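Local coordinates for protein minor fimbrium tip subunit Mfa3 (Porphyromonas gingivalis ATCC 33277, PDB 5NF4) that forms part of the tip of the minor fimbriae, filaments that mediate biofilm formation and adhesion to host cells and to other oral bacteria, at residues 147-159 with 238-252. Residues are numbered along the deposited sequence; the frame is centred on the assembly and turned at random.
Sequences PIHYHNATNNNGF and VELRRVGATNQWLGY
Y252, on strand 248-254, buries more surface against the loop 147-159 than any other residue of the contact, and its side chain can be traced outward atom by atom. At the base, CB lies 3.3 Å from H149 O. CG anti to the carbonyl carbon (chi1 -50°) turns one face of the ring to F159, whose CZ lies over its centre and stands 3.6 Å from Y252 CG. The ring planes meet at 54° with centroids 4.7 Å apart, an edge-to-face pair in which F159 supplies the edge. Along the rim, Y252 CE1 approaches H151 O at 3.3 Å, close to the tyrosine ring plane, and also lies near N152 CA. The terminal OH hydrogen-bonds to E66 and accepts from a water that in turn takes the N-H of A153.

The backbone repeats the connection: Y252 N donates to Y150 O at 3.0 Å, with the donor above the carbonyl plane. A second water donates to both Y150 O and L250 O. Y252 O is buried without a conventional partner, yet Y150 CA makes a CA-H...O contact with it at 3.4 Å.

On the neighbouring strand, R241 runs extended from CG to NE and lays its guanidinium flat over H151, planes 20° apart. This stack is less certain, because R241 is poorly ordered. H151 CE1 meets E239 O at the ring edge, 3.2 Å away, and V238 CG1 at 3.6 Å.

The chemistry thus divides into a buried aromatic and backbone junction, joining the loop to the hairpin 238-252, and an exposed cationic edge where R241 lies over the H151 ring in a position known less surely.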
loop_
_atom_site.group_PDB
_atom_site.type_symbol
_atom_site.label_atom_id
_atom_site.label_comp_id
_atom_site.label_asym_id
_atom_site.label_seq_id
_atom_site.Cartn_x
_atom_site.Cartn_y
_atom_site.Cartn_z
ATOM N N PRO A 147 11.687 3.345 8.248
ATOM C CA PRO A 147 12.554 4.025 7.266
ATOM C C PRO A 147 13.020 3.148 6.077
ATOM O O PRO A 147 13.139 3.630 4.936
ATOM C CB PRO A 147 13.758 4.453 8.109
ATOM C CG PRO A 147 13.164 4.675 9.481
ATOM C CD PRO A 147 12.150 3.550 9.633
ATOM N N ILE A 148 13.295 1.880 6.340
ATOM C CA ILE A 148 13.797 1.034 5.264
ATOM C C ILE A 148 12.697 0.778 4.203
ATOM O O ILE A 148 13.017 0.540 3.033
ATOM C CB ILE A 148 14.366 -0.292 5.818
ATOM C CG1 ILE A 148 15.239 -0.974 4.757
ATOM C CG2 ILE A 148 13.303 -1.257 6.238
ATOM C CD1 ILE A 148 16.455 -0.163 4.318
ATOM N N HIS A 149 11.432 0.882 4.585
ATOM C CA HIS A 149 10.352 0.553 3.658
ATOM C C HIS A 149 10.095 1.594 2.579
ATOM O O HIS A 149 9.373 1.306 1.631
ATOM C CB HIS A 149 9.053 0.260 4.423
ATOM C CG HIS A 149 9.078 -1.078 5.072
ATOM N ND1 HIS A 149 8.317 -1.404 6.174
ATOM C CD2 HIS A 149 9.835 -2.171 4.800
ATOM C CE1 HIS A 149 8.570 -2.657 6.522
ATOM N NE2 HIS A 149 9.492 -3.142 5.705
ATOM N N TYR A 150 10.701 2.783 2.664
ATOM C CA TYR A 150 10.648 3.683 1.519
ATOM C C TYR A 150 11.596 3.206 0.406
ATOM O O TYR A 150 11.565 3.706 -0.740
ATOM C CB TYR A 150 11.002 5.128 1.947
ATOM C CG TYR A 150 10.033 5.770 2.913
ATOM C CD1 TYR A 150 8.925 6.475 2.468
ATOM C CD2 TYR A 150 10.237 5.700 4.288
ATOM C CE1 TYR A 150 8.039 7.046 3.372
ATOM C CE2 TYR A 150 9.353 6.281 5.180
ATOM C CZ TYR A 150 8.266 6.963 4.711
ATOM O OH TYR A 150 7.394 7.523 5.607
ATOM N N HIS A 151 12.492 2.278 0.751
ATOM C CA HIS A 151 13.447 1.744 -0.185
ATOM C C HIS A 151 13.162 0.322 -0.625
ATOM O O HIS A 151 13.317 -0.014 -1.791
ATOM C CB HIS A 151 14.853 1.756 0.414
ATOM C CG HIS A 151 15.359 3.117 0.755
ATOM N ND1 HIS A 151 15.794 4.009 -0.202
ATOM C CD2 HIS A 151 15.512 3.737 1.948
ATOM C CE1 HIS A 151 16.199 5.119 0.391
ATOM N NE2 HIS A 151 16.028 4.984 1.692
ATOM N N ASN A 152 12.807 -0.530 0.326
ATOM C CA ASN A 152 12.551 -1.938 0.013
ATOM C C ASN A 152 12.070 -2.683 1.227
ATOM O O ASN A 152 12.305 -2.274 2.350
ATOM C CB ASN A 152 13.816 -2.634 -0.540
ATOM C CG ASN A 152 15.039 -2.364 0.310
ATOM O OD1 ASN A 152 15.825 -1.475 0.004
ATOM N ND2 ASN A 152 15.193 -3.116 1.388
ATOM N N ALA A 153 11.379 -3.787 0.981
ATOM C CA ALA A 153 11.159 -4.787 1.996
ATOM C C ALA A 153 12.432 -5.602 2.056
ATOM O O ALA A 153 13.212 -5.595 1.109
ATOM C CB ALA A 153 9.948 -5.665 1.659
ATOM N N THR A 154 12.648 -6.300 3.158
ATOM C CA THR A 154 13.866 -7.077 3.321
ATOM C C THR A 154 13.488 -8.505 3.595
ATOM O O THR A 154 12.305 -8.841 3.706
ATOM C CB THR A 154 14.713 -6.571 4.473
ATOM O OG1 THR A 154 14.020 -6.847 5.694
ATOM C CG2 THR A 154 14.972 -5.062 4.340
ATOM N N ASN A 155 14.498 -9.346 3.748
ATOM C CA ASN A 155 14.253 -10.756 3.980
ATOM C C ASN A 155 13.441 -10.998 5.258
ATOM O O ASN A 155 12.608 -11.903 5.299
ATOM C CB ASN A 155 15.590 -11.516 4.026
ATOM C CG ASN A 155 16.547 -10.954 5.047
ATOM O OD1 ASN A 155 16.549 -9.752 5.329
ATOM N ND2 ASN A 155 17.377 -11.824 5.609
ATOM N N ASN A 156 13.641 -10.167 6.281
ATOM C CA ASN A 156 12.957 -10.357 7.573
ATOM C C ASN A 156 11.994 -9.236 7.971
ATOM O O ASN A 156 11.403 -9.267 9.055
ATOM C CB ASN A 156 13.997 -10.523 8.670
ATOM C CG ASN A 156 14.964 -11.646 8.368
ATOM O OD1 ASN A 156 14.568 -12.700 7.868
ATOM N ND2 ASN A 156 16.242 -11.418 8.642
ATOM N N ASN A 157 11.823 -8.249 7.103
ATOM C CA ASN A 157 10.956 -7.116 7.427
ATOM C C ASN A 157 10.062 -6.762 6.251
ATOM O O ASN A 157 10.474 -6.014 5.363
ATOM C CB ASN A 157 11.833 -5.923 7.831
ATOM C CG ASN A 157 11.043 -4.768 8.381
ATOM O OD1 ASN A 157 9.822 -4.813 8.456
ATOM N ND2 ASN A 157 11.750 -3.710 8.768
ATOM N N GLY A 158 8.867 -7.338 6.222
ATOM C CA GLY A 158 7.966 -7.147 5.107
ATOM C C GLY A 158 7.133 -5.907 5.264
ATOM O O GLY A 158 7.044 -5.329 6.366
ATOM N N PHE A 159 6.479 -5.507 4.175
ATOM C CA PHE A 159 5.547 -4.370 4.188
ATOM C C PHE A 159 4.317 -4.692 5.008
ATOM O O PHE A 159 3.774 -5.778 4.864
ATOM C CB PHE A 159 5.078 -4.016 2.762
ATOM C CG PHE A 159 6.137 -3.498 1.859
ATOM C CD1 PHE A 159 6.926 -2.410 2.218
ATOM C CD2 PHE A 159 6.294 -4.046 0.602
ATOM C CE1 PHE A 159 7.895 -1.931 1.351
ATOM C CE2 PHE A 159 7.235 -3.578 -0.254
ATOM C CZ PHE A 159 8.051 -2.506 0.122
ATOM N N VAL A 238 13.709 10.849 -0.187
ATOM C CA VAL A 238 14.144 9.478 -0.333
ATOM C C VAL A 238 14.866 9.256 -1.656
ATOM O O VAL A 238 14.214 9.300 -2.697
ATOM C CB VAL A 238 12.908 8.550 -0.282
ATOM C CG1 VAL A 238 13.293 7.063 -0.477
ATOM C CG2 VAL A 238 12.160 8.755 0.998
ATOM N N GLU A 239 16.176 9.013 -1.635
ATOM C CA GLU A 239 16.905 8.732 -2.860
ATOM C C GLU A 239 16.486 7.331 -3.305
ATOM O O GLU A 239 16.612 6.382 -2.540
ATOM C CB GLU A 239 18.415 8.841 -2.653
ATOM C CG GLU A 239 19.155 8.869 -3.970
ATOM C CD GLU A 239 20.655 9.036 -3.811
ATOM O OE1 GLU A 239 21.379 8.680 -4.759
ATOM O OE2 GLU A 239 21.106 9.524 -2.753
ATOM N N LEU A 240 15.941 7.206 -4.511
ATOM C CA LEU A 240 15.488 5.894 -5.013
ATOM C C LEU A 240 16.625 4.911 -5.210
ATOM O O LEU A 240 17.770 5.288 -5.385
ATOM C CB LEU A 240 14.722 6.041 -6.330
ATOM C CG LEU A 240 13.491 6.964 -6.304
ATOM C CD1 LEU A 240 12.705 6.794 -7.590
ATOM C CD2 LEU A 240 12.565 6.757 -5.093
ATOM N N ARG A 241 16.299 3.629 -5.181
ATOM C CA ARG A 241 17.320 2.608 -5.266
ATOM C C ARG A 241 17.335 1.996 -6.651
ATOM O O ARG A 241 16.308 1.550 -7.170
ATOM C CB ARG A 241 17.101 1.539 -4.192
ATOM C CG ARG A 241 17.472 2.039 -2.799
ATOM C CD ARG A 241 17.654 0.904 -1.807
ATOM N NE ARG A 241 17.932 1.398 -0.458
ATOM C CZ ARG A 241 18.005 0.630 0.629
ATOM N NH1 ARG A 241 17.827 -0.683 0.537
ATOM N NH2 ARG A 241 18.256 1.176 1.813
ATOM N N ARG A 242 18.513 1.996 -7.238
ATOM C CA ARG A 242 18.718 1.415 -8.546
ATOM C C ARG A 242 18.661 -0.090 -8.447
ATOM O O ARG A 242 19.305 -0.681 -7.594
ATOM C CB ARG A 242 20.050 1.847 -9.124
ATOM C CG ARG A 242 20.280 1.413 -10.563
ATOM C CD ARG A 242 21.670 1.798 -11.071
ATOM N NE ARG A 242 21.666 1.785 -12.525
ATOM C CZ ARG A 242 22.369 2.601 -13.296
ATOM N NH1 ARG A 242 23.201 3.500 -12.767
ATOM N NH2 ARG A 242 22.236 2.502 -14.610
ATOM N N VAL A 243 17.874 -0.704 -9.317
ATOM C CA VAL A 243 17.840 -2.155 -9.417
ATOM C C VAL A 243 19.095 -2.617 -10.140
ATOM O O VAL A 243 19.171 -2.611 -11.377
ATOM C CB VAL A 243 16.557 -2.630 -10.129
ATOM C CG1 VAL A 243 16.582 -4.147 -10.327
ATOM C CG2 VAL A 243 15.341 -2.189 -9.327
ATOM N N GLY A 244 20.098 -2.979 -9.341
ATOM C CA GLY A 244 21.365 -3.472 -9.853
ATOM C C GLY A 244 22.025 -2.491 -10.800
ATOM O O GLY A 244 22.256 -1.335 -10.449
ATOM N N ALA A 245 22.309 -2.963 -12.013
ATOM C CA ALA A 245 22.908 -2.139 -13.055
ATOM C C ALA A 245 21.903 -1.854 -14.183
ATOM O O ALA A 245 22.285 -1.437 -15.265
ATOM C CB ALA A 245 24.144 -2.813 -13.603
ATOM N N THR A 246 20.615 -2.054 -13.923
ATOM C CA THR A 246 19.597 -1.783 -14.935
ATOM C C THR A 246 19.270 -0.300 -14.912
ATOM O O THR A 246 19.864 0.449 -14.142
ATOM C CB THR A 246 18.313 -2.606 -14.697
ATOM O OG1 THR A 246 17.631 -2.099 -13.554
ATOM C CG2 THR A 246 18.654 -4.090 -14.489
ATOM N N ASN A 247 18.311 0.119 -15.736
ATOM C CA ASN A 247 17.911 1.529 -15.792
ATOM C C ASN A 247 16.585 1.758 -15.088
ATOM O O ASN A 247 15.825 2.694 -15.395
ATOM C CB ASN A 247 17.862 1.985 -17.251
ATOM C CG ASN A 247 19.225 1.978 -17.889
ATOM O OD1 ASN A 247 20.231 2.098 -17.193
ATOM N ND2 ASN A 247 19.279 1.822 -19.217
ATOM N N GLN A 248 16.341 0.900 -14.099
ATOM C CA GLN A 248 15.165 0.967 -13.270
ATOM C C GLN A 248 15.515 1.391 -11.836
ATOM O O GLN A 248 16.413 0.818 -11.228
ATOM C CB GLN A 248 14.460 -0.383 -13.248
ATOM C CG GLN A 248 13.248 -0.410 -12.311
ATOM C CD GLN A 248 12.626 -1.799 -12.225
ATOM O OE1 GLN A 248 13.333 -2.815 -12.193
ATOM N NE2 GLN A 248 11.309 -1.849 -12.211
ATOM N N TRP A 249 14.795 2.399 -11.339
ATOM C CA TRP A 249 14.875 2.866 -9.945
ATOM C C TRP A 249 13.555 2.655 -9.193
ATOM O O TRP A 249 12.471 2.946 -9.708
ATOM C CB TRP A 249 15.251 4.360 -9.890
ATOM C CG TRP A 249 16.753 4.616 -10.032
ATOM C CD1 TRP A 249 17.633 4.901 -9.013
ATOM C CD2 TRP A 249 17.536 4.609 -11.240
ATOM N NE1 TRP A 249 18.903 5.065 -9.510
ATOM C CE2 TRP A 249 18.877 4.887 -10.872
ATOM C CE3 TRP A 249 17.238 4.388 -12.590
ATOM C CZ2 TRP A 249 19.905 4.970 -11.801
ATOM C CZ3 TRP A 249 18.272 4.454 -13.520
ATOM C CH2 TRP A 249 19.593 4.743 -13.119
ATOM N N LEU A 250 13.642 2.214 -7.940
ATOM C CA LEU A 250 12.428 1.915 -7.167
ATOM C C LEU A 250 12.379 2.636 -5.839
ATOM O O LEU A 250 13.413 2.862 -5.202
ATOM C CB LEU A 250 12.313 0.406 -6.889
ATOM C CG LEU A 250 12.171 -0.531 -8.077
ATOM C CD1 LEU A 250 12.136 -1.973 -7.554
ATOM C CD2 LEU A 250 10.912 -0.213 -8.900
ATOM N N GLY A 251 11.159 2.953 -5.434
ATOM C CA GLY A 251 10.865 3.325 -4.067
ATOM C C GLY A 251 9.428 2.967 -3.697
ATOM O O GLY A 251 8.629 2.491 -4.527
ATOM N N TYR A 252 9.090 3.208 -2.443
ATOM C CA TYR A 252 7.741 2.941 -1.953
ATOM C C TYR A 252 7.293 4.054 -1.037
ATOM O O TYR A 252 8.105 4.730 -0.426
ATOM C CB TYR A 252 7.679 1.593 -1.203
ATOM C CG TYR A 252 8.287 0.448 -1.964
ATOM C CD1 TYR A 252 9.652 0.196 -1.914
ATOM C CD2 TYR A 252 7.506 -0.376 -2.763
ATOM C CE1 TYR A 252 10.199 -0.847 -2.605
ATOM C CE2 TYR A 252 8.062 -1.422 -3.446
ATOM C CZ TYR A 252 9.410 -1.644 -3.376
ATOM O OH TYR A 252 9.995 -2.673 -4.072
HETATM O O HOH W 1 13.729 4.164 -2.592
HETATM O O HOH W 2 11.000 -4.454 -1.981
#